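Local structure of pectate lyase/Amb allergen (Acidovorax citrulli, 4HWV) at residues 73-76 against 77-81; 97-100 against 101-104; 127-131 against 132-136. The protein probably cleaves pectate by beta-elimination as a calcium-binding, secreted pectate lyase of polysaccharide lyase family 1. All blocks are in the same frame, centred on the assembly; numbering follows the deposited sequence. Where two conformers were deposited one is given.

Contact 1: residues 73-76 against 77-81; sequences TPDK and APKVI
D75 and A77 form an Asx turn, placed where the chain enters strand 79-83 of the right-handed parallel beta-helix. The A77 backbone N donates to D75 OD1 at 3.0 Å, with an N-H...O angle of 163°, but it approaches from well above the carboxylate plane. CG of D75 stands anti to its backbone N (chi1 -176°), which carries the carboxylate forward along the chain to A77. The other oxygen, OD2, is paired with R43 in a salt bridge, so both carboxylate oxygens have partners.

K79 folds back over the turn. Bends at chi3 and chi4 curl its chain until the ammonium reaches two backbone carbonyls: NZ donates hydrogen bonds to D75 O (2.8 Å) and A77 O (2.7 Å), tilted out of both carbonyl planes. T167 OG1 accepts a further hydrogen bond from NZ. The ammonium of this buried lysine is held by neutral oxygens; D75 OD1 is 5.1 Å from NZ, too far for a salt bridge. Backbone bonds of K79 to N166 and S168 tie the strand to its neighbour 167-171, and K76 O accepts from N166 ND2. Between D75 and K79, carbon contact is slight: D75 CB passes K79 CE at 3.9 Å.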
ATOM      1  N   THR A  73     -28.008   6.598 -20.843  1.00  9.34           N
ATOM      2  CA  THR A  73     -29.164   6.551 -19.948  1.00  9.90           C
ATOM      3  C   THR A  73     -28.961   5.499 -18.863  1.00  8.68           C
ATOM      4  O   THR A  73     -28.990   4.309 -19.159  1.00  9.04           O
ATOM      5  CB  THR A  73     -30.440   6.212 -20.730  1.00 11.66           C
ATOM      6  OG1 THR A  73     -30.622   7.197 -21.752  1.00 13.29           O
ATOM      7  CG2 THR A  73     -31.665   6.204 -19.805  1.00 12.72           C
ATOM      8  N   PRO A  74     -28.714   5.917 -17.602  1.00 10.14           N
ATOM      9  CA  PRO A  74     -28.625   4.915 -16.526  1.00  9.66           C
ATOM     10  C   PRO A  74     -29.922   4.121 -16.486  1.00  7.96           C
ATOM     11  O   PRO A  74     -31.008   4.681 -16.645  1.00  9.14           O
ATOM     12  CB  PRO A  74     -28.449   5.767 -15.256  1.00 12.02           C
ATOM     13  CG  PRO A  74     -27.852   7.062 -15.771  1.00 12.75           C
ATOM     14  CD  PRO A  74     -28.492   7.282 -17.110  1.00 12.33           C
ATOM     15  N   ASP A  75     -29.796   2.813 -16.306  1.00  6.72           N
ATOM     16  CA  ASP A  75     -30.940   1.899 -16.431  1.00  5.82           C
ATOM     17  C   ASP A  75     -31.620   1.691 -15.080  1.00  5.46           C
ATOM     18  O   ASP A  75     -31.001   1.182 -14.146  1.00  5.94           O
ATOM     19  CB  ASP A  75     -30.404   0.564 -16.972  1.00  5.87           C
ATOM     20  CG  ASP A  75     -31.481  -0.461 -17.256  1.00  7.37           C
ATOM     21  OD1 ASP A  75     -32.679  -0.190 -17.032  1.00  7.49           O
ATOM     22  OD2 ASP A  75     -31.095  -1.578 -17.662  1.00  8.59           O
ATOM     23  N   LYS A  76     -32.886   2.086 -14.971  1.00  6.28           N
ATOM     24  CA  LYS A  76     -33.604   1.972 -13.714  1.00  7.13           C
ATOM     25  C   LYS A  76     -34.236   0.606 -13.464  1.00  6.83           C
ATOM     26  O   LYS A  76     -34.829   0.387 -12.401  1.00  8.18           O
ATOM     27  CB  LYS A  76     -34.679   3.059 -13.598  1.00  9.27           C
ATOM     28  CG  LYS A  76     -34.119   4.484 -13.654  1.00 12.18           C
ATOM     29  CD  LYS A  76     -35.229   5.522 -13.415  1.00 15.62           C
ATOM     30  CE  LYS A  76     -34.767   6.914 -13.813  1.00 18.99           C
ATOM     31  NZ  LYS A  76     -35.522   7.994 -13.090  1.00 21.69           N
ATOM     32  N   ALA A  77     -34.160  -0.299 -14.437  1.00  6.54           N
ATOM     33  CA  ALA A  77     -34.740  -1.638 -14.261  1.00  7.38           C
ATOM     34  C   ALA A  77     -33.873  -2.502 -13.334  1.00  6.04           C
ATOM     35  O   ALA A  77     -32.656  -2.338 -13.282  1.00  5.92           O
ATOM     36  CB  ALA A  77     -34.898  -2.306 -15.605  1.00  8.40           C
ATOM     37  N   PRO A  78     -34.493  -3.460 -12.622  1.00  5.82           N
ATOM     38  CA  PRO A  78     -33.698  -4.348 -11.759  1.00  5.69           C
ATOM     39  C   PRO A  78     -32.559  -5.029 -12.519  1.00  5.23           C
ATOM     40  O   PRO A  78     -32.734  -5.543 -13.631  1.00  5.81           O
ATOM     41  CB  PRO A  78     -34.730  -5.374 -11.285  1.00  6.46           C
ATOM     42  CG  PRO A  78     -36.053  -4.570 -11.272  1.00  6.73           C
ATOM     43  CD  PRO A  78     -35.946  -3.700 -12.500  1.00  6.70           C
ATOM     44  N   LYS A  79     -31.377  -5.007 -11.920  1.00  4.58           N
ATOM     45  CA  LYS A  79     -30.192  -5.584 -12.541  1.00  4.66           C
ATOM     46  C   LYS A  79     -29.283  -6.174 -11.480  1.00  3.51           C
ATOM     47  O   LYS A  79     -29.182  -5.677 -10.350  1.00  4.21           O
ATOM     48  CB  LYS A  79     -29.427  -4.535 -13.365  1.00  5.36           C
ATOM     49  CG  LYS A  79     -28.742  -3.465 -12.499  1.00  5.22           C
ATOM     50  CD  LYS A  79     -28.324  -2.220 -13.265  1.00  5.31           C
ATOM     51  CE  LYS A  79     -29.511  -1.376 -13.707  1.00  4.89           C
ATOM     52  NZ  LYS A  79     -30.390  -0.970 -12.544  1.00  5.25           N
ATOM     53  N   VAL A  80     -28.586  -7.236 -11.869  1.00  3.65           N
ATOM     54  CA  VAL A  80     -27.601  -7.885 -11.028  1.00  4.24           C
ATOM     55  C   VAL A  80     -26.289  -7.868 -11.773  1.00  4.40           C
ATOM     56  O   VAL A  80     -26.181  -8.386 -12.888  1.00  4.91           O
ATOM     57  CB  VAL A  80     -28.023  -9.328 -10.689  1.00  5.34           C
ATOM     58  CG1 VAL A  80     -26.892 -10.068  -9.985  1.00  7.52           C
ATOM     59  CG2 VAL A  80     -29.290  -9.298  -9.833  1.00  6.22           C
ATOM     60  N   ILE A  81     -25.289  -7.236 -11.154  1.00  4.03           N
ATOM     61  CA  ILE A  81     -23.992  -7.033 -11.783  1.00  4.12           C
ATOM     62  C   ILE A  81     -22.949  -7.697 -10.885  1.00  3.85           C
ATOM     63  O   ILE A  81     -22.712  -7.258  -9.751  1.00  4.42           O
ATOM     64  CB  ILE A  81     -23.684  -5.524 -11.956  1.00  4.13           C
ATOM     65  CG1 ILE A  81     -24.755  -4.855 -12.828  1.00  5.13           C
ATOM     66  CG2 ILE A  81     -22.295  -5.340 -12.543  1.00  4.67           C
ATOM     67  CD1 ILE A  81     -24.717  -3.340 -12.788  1.00  5.81           C
TER

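Contact 2: residues 97-100 against 101-104; sequences PYTP and DRYV
T99 caps helix 100-105 through its hydroxyl: OG1 accepts from R102 N at 3.0 Å, with an N-H...O angle of 158°. A chi1 of 68° sets OG1 between the backbone N and the carbonyl carbon, turned toward the first helical turn. Two backbone bonds continue the pattern, Y103 N to T99 O at 3.1 Å and V104 N to P100 O at 3.0 Å. P100 takes the first position of the helix, where its lack of an N-H costs no bond of the helical series.

Outside this polar frame, Y98 and Y103 make an offset stack. Their planes are only 5° apart and their centroids 3.9 Å, while the long axes of the two side chains run nearly at right angles. Y103 CE1 sits over the centre of the Y98 ring, Y98 CD1 over that of Y103, and the closest pair is Y98 CG to Y103 CZ at 3.3 Å. Each phenol is fixed at its far end, Y98 OH by D67 O and Y103 OH by N90 OD1. Helix 143-159 packs on both tyrosines through V158, while P255 and S256 of the second subunit pack on P100 and T99, and H259 O of that subunit hydrogen-bonds R102 NH1 in one conformer. The arrangement is a classic helix N-terminus, threonine N-cap followed by proline, with Y98 (N') stacked on Y103 (N4), a hydrophobic staple made here by two aromatic rings.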
ATOM      1  N   PRO A  97      -4.624   2.971 -17.908  1.00  5.64           N
ATOM      2  CA  PRO A  97      -4.531   3.703 -16.630  1.00  6.26           C
ATOM      3  C   PRO A  97      -4.157   5.166 -16.832  1.00  6.22           C
ATOM      4  O   PRO A  97      -3.206   5.509 -17.549  1.00  7.70           O
ATOM      5  CB  PRO A  97      -3.421   2.953 -15.875  1.00  7.40           C
ATOM      6  CG  PRO A  97      -3.508   1.551 -16.438  1.00  7.49           C
ATOM      7  CD  PRO A  97      -3.791   1.751 -17.918  1.00  6.63           C
ATOM      8  N   TYR A  98      -4.919   6.043 -16.187  1.00  5.64           N
ATOM      9  CA  TYR A  98      -4.603   7.467 -16.203  1.00  5.49           C
ATOM     10  C   TYR A  98      -3.353   7.764 -15.384  1.00  5.97           C
ATOM     11  O   TYR A  98      -2.950   6.973 -14.518  1.00  6.92           O
ATOM     12  CB  TYR A  98      -5.778   8.264 -15.648  1.00  5.56           C
ATOM     13  CG  TYR A  98      -6.647   8.859 -16.720  1.00  4.68           C
ATOM     14  CD1 TYR A  98      -6.257  10.026 -17.380  1.00  5.57           C
ATOM     15  CD2 TYR A  98      -7.856   8.276 -17.079  1.00  3.88           C
ATOM     16  CE1 TYR A  98      -7.048  10.598 -18.359  1.00  6.22           C
ATOM     17  CE2 TYR A  98      -8.660   8.846 -18.075  1.00  4.92           C
ATOM     18  CZ  TYR A  98      -8.246  10.005 -18.706  1.00  5.56           C
ATOM     19  OH  TYR A  98      -9.047  10.598 -19.661  1.00  6.14           O
ATOM     20  N   THR A  99      -2.740   8.904 -15.689  1.00  5.24           N
ATOM     21  CA  THR A  99      -1.689   9.471 -14.862  1.00  4.42           C
ATOM     22  C   THR A  99      -2.036  10.936 -14.692  1.00  4.72           C
ATOM     23  O   THR A  99      -2.832  11.478 -15.468  1.00  4.49           O
ATOM     24  CB  THR A  99      -0.314   9.398 -15.564  1.00  4.42           C
ATOM     25  OG1 THR A  99      -0.340  10.281 -16.692  1.00  4.52           O
ATOM     26  CG2 THR A  99       0.016   7.968 -15.996  1.00  5.69           C
ATOM     27  N   PRO A 100      -1.450  11.600 -13.687  1.00  4.65           N
ATOM     28  CA  PRO A 100      -1.739  13.036 -13.566  1.00  4.73           C
ATOM     29  C   PRO A 100      -1.307  13.816 -14.819  1.00  4.75           C
ATOM     30  O   PRO A 100      -1.979  14.773 -15.228  1.00  4.53           O
ATOM     31  CB  PRO A 100      -0.909  13.438 -12.346  1.00  5.12           C
ATOM     32  CG  PRO A 100      -0.917  12.200 -11.502  1.00  5.20           C
ATOM     33  CD  PRO A 100      -0.765  11.075 -12.493  1.00  4.93           C
ATOM     34  N   ASP A 101      -0.210  13.408 -15.442  1.00  4.45           N
ATOM     35  CA  ASP A 101       0.177  14.072 -16.688  1.00  4.63           C
ATOM     36  C   ASP A 101      -0.828  13.919 -17.808  1.00  5.30           C
ATOM     37  O   ASP A 101      -1.009  14.832 -18.601  1.00  5.96           O
ATOM     38  CB  ASP A 101       1.579  13.667 -17.128  1.00  5.23           C
ATOM     39  CG  ASP A 101       2.624  14.440 -16.386  1.00  5.87           C
ATOM     40  OD1 ASP A 101       2.890  15.571 -16.825  1.00  6.87           O
ATOM     41  OD2 ASP A 101       3.128  13.948 -15.351  1.00  6.78           O
ATOM     42  N   ARG A 102      -1.470  12.758 -17.893  1.00  5.01           N
ATOM     43  CA  ARG A 102      -2.541  12.567 -18.863  0.60  6.16           C
ATOM     44  C   ARG A 102      -3.710  13.524 -18.581  1.00  5.49           C
ATOM     45  O   ARG A 102      -4.272  14.127 -19.490  1.00  6.48           O
ATOM     46  CB  ARG A 102      -3.032  11.107 -18.813  0.60  6.91           C
ATOM     47  CG  ARG A 102      -2.139  10.079 -19.548  0.60  9.23           C
ATOM     48  CD  ARG A 102      -2.824   9.642 -20.858  0.60 12.41           C
ATOM     49  NE  ARG A 102      -2.786  10.781 -21.767  0.60 13.14           N
ATOM     50  CZ  ARG A 102      -1.758  11.095 -22.546  0.60 13.99           C
ATOM     51  NH1 ARG A 102      -0.672  10.328 -22.578  0.60 14.70           N
ATOM     52  NH2 ARG A 102      -1.831  12.181 -23.292  0.60 13.60           N
ATOM     53  N   TYR A 103      -4.093  13.632 -17.309  1.00  5.21           N
ATOM     54  CA  TYR A 103      -5.201  14.515 -16.962  1.00  4.75           C
ATOM     55  C   TYR A 103      -4.886  15.969 -17.302  1.00  5.10           C
ATOM     56  O   TYR A 103      -5.761  16.702 -17.776  1.00  6.21           O
ATOM     57  CB  TYR A 103      -5.580  14.385 -15.488  1.00  4.58           C
ATOM     58  CG  TYR A 103      -6.420  13.165 -15.179  1.00  4.32           C
ATOM     59  CD1 TYR A 103      -7.678  13.018 -15.749  1.00  4.92           C
ATOM     60  CD2 TYR A 103      -5.988  12.197 -14.289  1.00  4.20           C
ATOM     61  CE1 TYR A 103      -8.461  11.926 -15.475  1.00  4.48           C
ATOM     62  CE2 TYR A 103      -6.781  11.088 -13.994  1.00  4.39           C
ATOM     63  CZ  TYR A 103      -8.013  10.969 -14.588  1.00  4.27           C
ATOM     64  OH  TYR A 103      -8.813   9.896 -14.300  1.00  4.63           O
ATOM     65  N   VAL A 104      -3.642  16.384 -17.078  1.00  5.52           N
ATOM     66  CA  VAL A 104      -3.231  17.742 -17.440  1.00  6.10           C
ATOM     67  C   VAL A 104      -3.245  17.923 -18.970  1.00  6.43           C
ATOM     68  O   VAL A 104      -3.815  18.892 -19.486  1.00  7.14           O
ATOM     69  CB  VAL A 104      -1.856  18.085 -16.849  1.00  6.40           C
ATOM     70  CG1 VAL A 104      -1.322  19.403 -17.437  1.00  7.06           C
ATOM     71  CG2 VAL A 104      -1.966  18.138 -15.319  1.00  6.56           C
TER

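Contact 3: residues 127-131 against 132-136; sequences AAYRP and GAWGN
Y129 and W134 meet in a T-shaped (edge-to-face) pair at the junction of helix 118-129 with the short helix 131-134. The Y129 edge approaches one face of the indole, CD1 coming within 3.6 Å of W134 CE3, and the planes stand at 83°. With CG anti to its backbone N (chi1 -172°), W134 lies alongside the tyrosine and points the same way.

Nearby, the R130 guanidinium lays one face toward A133, whose CB also touches A127 O at 3.5 Å. R130 breaks the first helix and N-caps the second, which its carbonyl starts: O accepts from A133 N, which comes from above the carbonyl plane, and from W134 N, nearly along the C=O axis, each at 2.9 Å. P131 O then takes G135 N, and G135 leaves the helix with a positive phi of 71°.

A second shell holds these groups. Y129 OH bonds to S141 O, W134 NE1 to R138 O, and R138 adds a cation-pi contact on the indole. E260 receives both R130, by a salt bridge to NH1, and the backbone N of G132. Across the junction, one water donates to Y129 O and to G135 O, 2.8 Å from each.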
ATOM      1  N   ALA A 127       3.968  27.496  -5.538  1.00  8.14           N
ATOM      2  CA  ALA A 127       4.558  28.838  -5.501  1.00  8.25           C
ATOM      3  C   ALA A 127       3.483  29.916  -5.318  1.00  8.39           C
ATOM      4  O   ALA A 127       3.686  30.926  -4.621  1.00 10.38           O
ATOM      5  CB  ALA A 127       5.371  29.108  -6.767  1.00  8.52           C
ATOM      6  N   ALA A 128       2.336  29.725  -5.959  1.00  8.35           N
ATOM      7  CA  ALA A 128       1.255  30.720  -5.922  1.00  7.92           C
ATOM      8  C   ALA A 128       0.495  30.713  -4.608  1.00  7.97           C
ATOM      9  O   ALA A 128       0.110  31.766  -4.106  1.00  8.91           O
ATOM     10  CB  ALA A 128       0.278  30.485  -7.079  1.00  9.44           C
ATOM     11  N   TYR A 129       0.266  29.523  -4.057  1.00  7.40           N
ATOM     12  CA  TYR A 129      -0.743  29.381  -3.015  1.00  7.49           C
ATOM     13  C   TYR A 129      -0.214  29.015  -1.628  1.00  7.50           C
ATOM     14  O   TYR A 129      -0.990  28.945  -0.682  1.00  8.16           O
ATOM     15  CB  TYR A 129      -1.849  28.409  -3.466  1.00  6.59           C
ATOM     16  CG  TYR A 129      -2.474  28.816  -4.782  1.00  7.19           C
ATOM     17  CD1 TYR A 129      -2.887  30.137  -4.996  1.00  7.18           C
ATOM     18  CD2 TYR A 129      -2.619  27.905  -5.816  1.00  7.08           C
ATOM     19  CE1 TYR A 129      -3.447  30.530  -6.210  1.00  7.43           C
ATOM     20  CE2 TYR A 129      -3.158  28.280  -7.029  1.00  7.27           C
ATOM     21  CZ  TYR A 129      -3.561  29.599  -7.232  1.00  6.66           C
ATOM     22  OH  TYR A 129      -4.108  29.954  -8.451  1.00  7.48           O
ATOM     23  N   ARG A 130       1.094  28.824  -1.493  1.00  7.82           N
ATOM     24  CA  ARG A 130       1.678  28.619  -0.166  1.00  7.94           C
ATOM     25  C   ARG A 130       1.275  29.775   0.762  1.00  8.31           C
ATOM     26  O   ARG A 130       1.097  30.922   0.317  1.00  8.22           O
ATOM     27  CB  ARG A 130       3.205  28.490  -0.237  1.00  9.90           C
ATOM     28  CG  ARG A 130       3.906  29.745  -0.718  1.00 10.69           C
ATOM     29  CD  ARG A 130       5.421  29.551  -0.858  1.00 12.51           C
ATOM     30  NE  ARG A 130       6.050  30.783  -1.337  1.00 13.88           N
ATOM     31  CZ  ARG A 130       6.405  31.805  -0.563  1.00 14.70           C
ATOM     32  NH1 ARG A 130       6.240  31.737   0.755  1.00 15.11           N
ATOM     33  NH2 ARG A 130       6.941  32.895  -1.109  1.00 16.01           N
ATOM     34  N   PRO A 131       1.101  29.481   2.056  1.00  8.96           N
ATOM     35  CA  PRO A 131       0.625  30.541   2.964  1.00  9.66           C
ATOM     36  C   PRO A 131       1.491  31.807   2.958  1.00  9.88           C
ATOM     37  O   PRO A 131       0.945  32.909   3.063  1.00 10.07           O
ATOM     38  CB  PRO A 131       0.657  29.857   4.334  1.00 10.95           C
ATOM     39  CG  PRO A 131       0.406  28.421   4.020  1.00 11.47           C
ATOM     40  CD  PRO A 131       1.193  28.175   2.738  1.00 10.17           C
ATOM     41  N   GLY A 132       2.804  31.664   2.818  1.00  9.96           N
ATOM     42  CA  GLY A 132       3.697  32.814   2.770  1.00 10.77           C
ATOM     43  C   GLY A 132       3.496  33.711   1.557  1.00 10.97           C
ATOM     44  O   GLY A 132       3.896  34.870   1.576  1.00 12.70           O
ATOM     45  N   ALA A 133       2.879  33.191   0.502  1.00 10.40           N
ATOM     46  CA  ALA A 133       2.640  33.950  -0.717  1.00 10.99           C
ATOM     47  C   ALA A 133       1.194  34.424  -0.799  1.00 11.50           C
ATOM     48  O   ALA A 133       0.940  35.557  -1.168  1.00 13.58           O
ATOM     49  CB  ALA A 133       2.972  33.100  -1.950  1.00 11.48           C
ATOM     50  N   TRP A 134       0.248  33.552  -0.455  1.00 10.91           N
ATOM     51  CA  TRP A 134      -1.164  33.847  -0.700  1.00 10.34           C
ATOM     52  C   TRP A 134      -1.881  34.340   0.545  1.00 11.15           C
ATOM     53  O   TRP A 134      -2.896  35.024   0.454  1.00 12.79           O
ATOM     54  CB  TRP A 134      -1.865  32.580  -1.195  1.00  9.42           C
ATOM     55  CG  TRP A 134      -3.266  32.792  -1.671  1.00  8.85           C
ATOM     56  CD1 TRP A 134      -4.416  32.567  -0.967  1.00  8.60           C
ATOM     57  CD2 TRP A 134      -3.677  33.256  -2.972  1.00  9.58           C
ATOM     58  NE1 TRP A 134      -5.517  32.870  -1.746  1.00  9.82           N
ATOM     59  CE2 TRP A 134      -5.090  33.301  -2.976  1.00  9.32           C
ATOM     60  CE3 TRP A 134      -2.982  33.669  -4.118  1.00  9.87           C
ATOM     61  CZ2 TRP A 134      -5.829  33.727  -4.094  1.00  9.89           C
ATOM     62  CZ3 TRP A 134      -3.718  34.085  -5.232  1.00 10.55           C
ATOM     63  CH2 TRP A 134      -5.127  34.112  -5.209  1.00 10.55           C
ATOM     64  N   GLY A 135      -1.350  33.989   1.710  1.00 10.91           N
ATOM     65  CA  GLY A 135      -2.049  34.213   2.959  1.00 11.06           C
ATOM     66  C   GLY A 135      -3.250  33.300   3.125  1.00 10.86           C
ATOM     67  O   GLY A 135      -3.425  32.303   2.389  1.00 10.45           O
ATOM     68  N   ASN A 136      -4.102  33.652   4.081  1.00 12.04           N
ATOM     69  CA  ASN A 136      -5.224  32.813   4.475  1.00 13.05           C
ATOM     70  C   ASN A 136      -6.551  33.564   4.481  1.00 14.83           C
ATOM     71  O   ASN A 136      -7.561  33.072   5.008  1.00 16.67           O
ATOM     72  CB  ASN A 136      -4.945  32.209   5.842  1.00 13.45           C
ATOM     73  CG  ASN A 136      -3.727  31.316   5.832  1.00 13.36           C
ATOM     74  OD1 ASN A 136      -2.605  31.756   6.104  1.00 14.69           O
ATOM     75  ND2 ASN A 136      -3.931  30.051   5.498  1.00 12.94           N
TER
HETATM   76  O   HOH W   1      -2.256  29.825   1.629  1.00  8.45           O

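The three contacts follow one another along the chain. Contact 1 lies where a loop enters strand 79-83 of the beta-helix, contacts 2 and 3 in the helical region that follows strand 86-88. Centres of contacts 1 and 2 are 30 Å apart and those of 1 and 3 47 Å. Contacts 2 and 3 are 26 Å apart by centres and about 13 Å by nearest atoms, without touching. Helix 118-129 spans these last two: Q118 and L121 pack on V104, while its end carries Y129. Helix 143-159 packs on both, through V158 and P144 respectively. Contact 2 alone meets the second subunit. All three lie away from the calcium site of D227, D278 and D282.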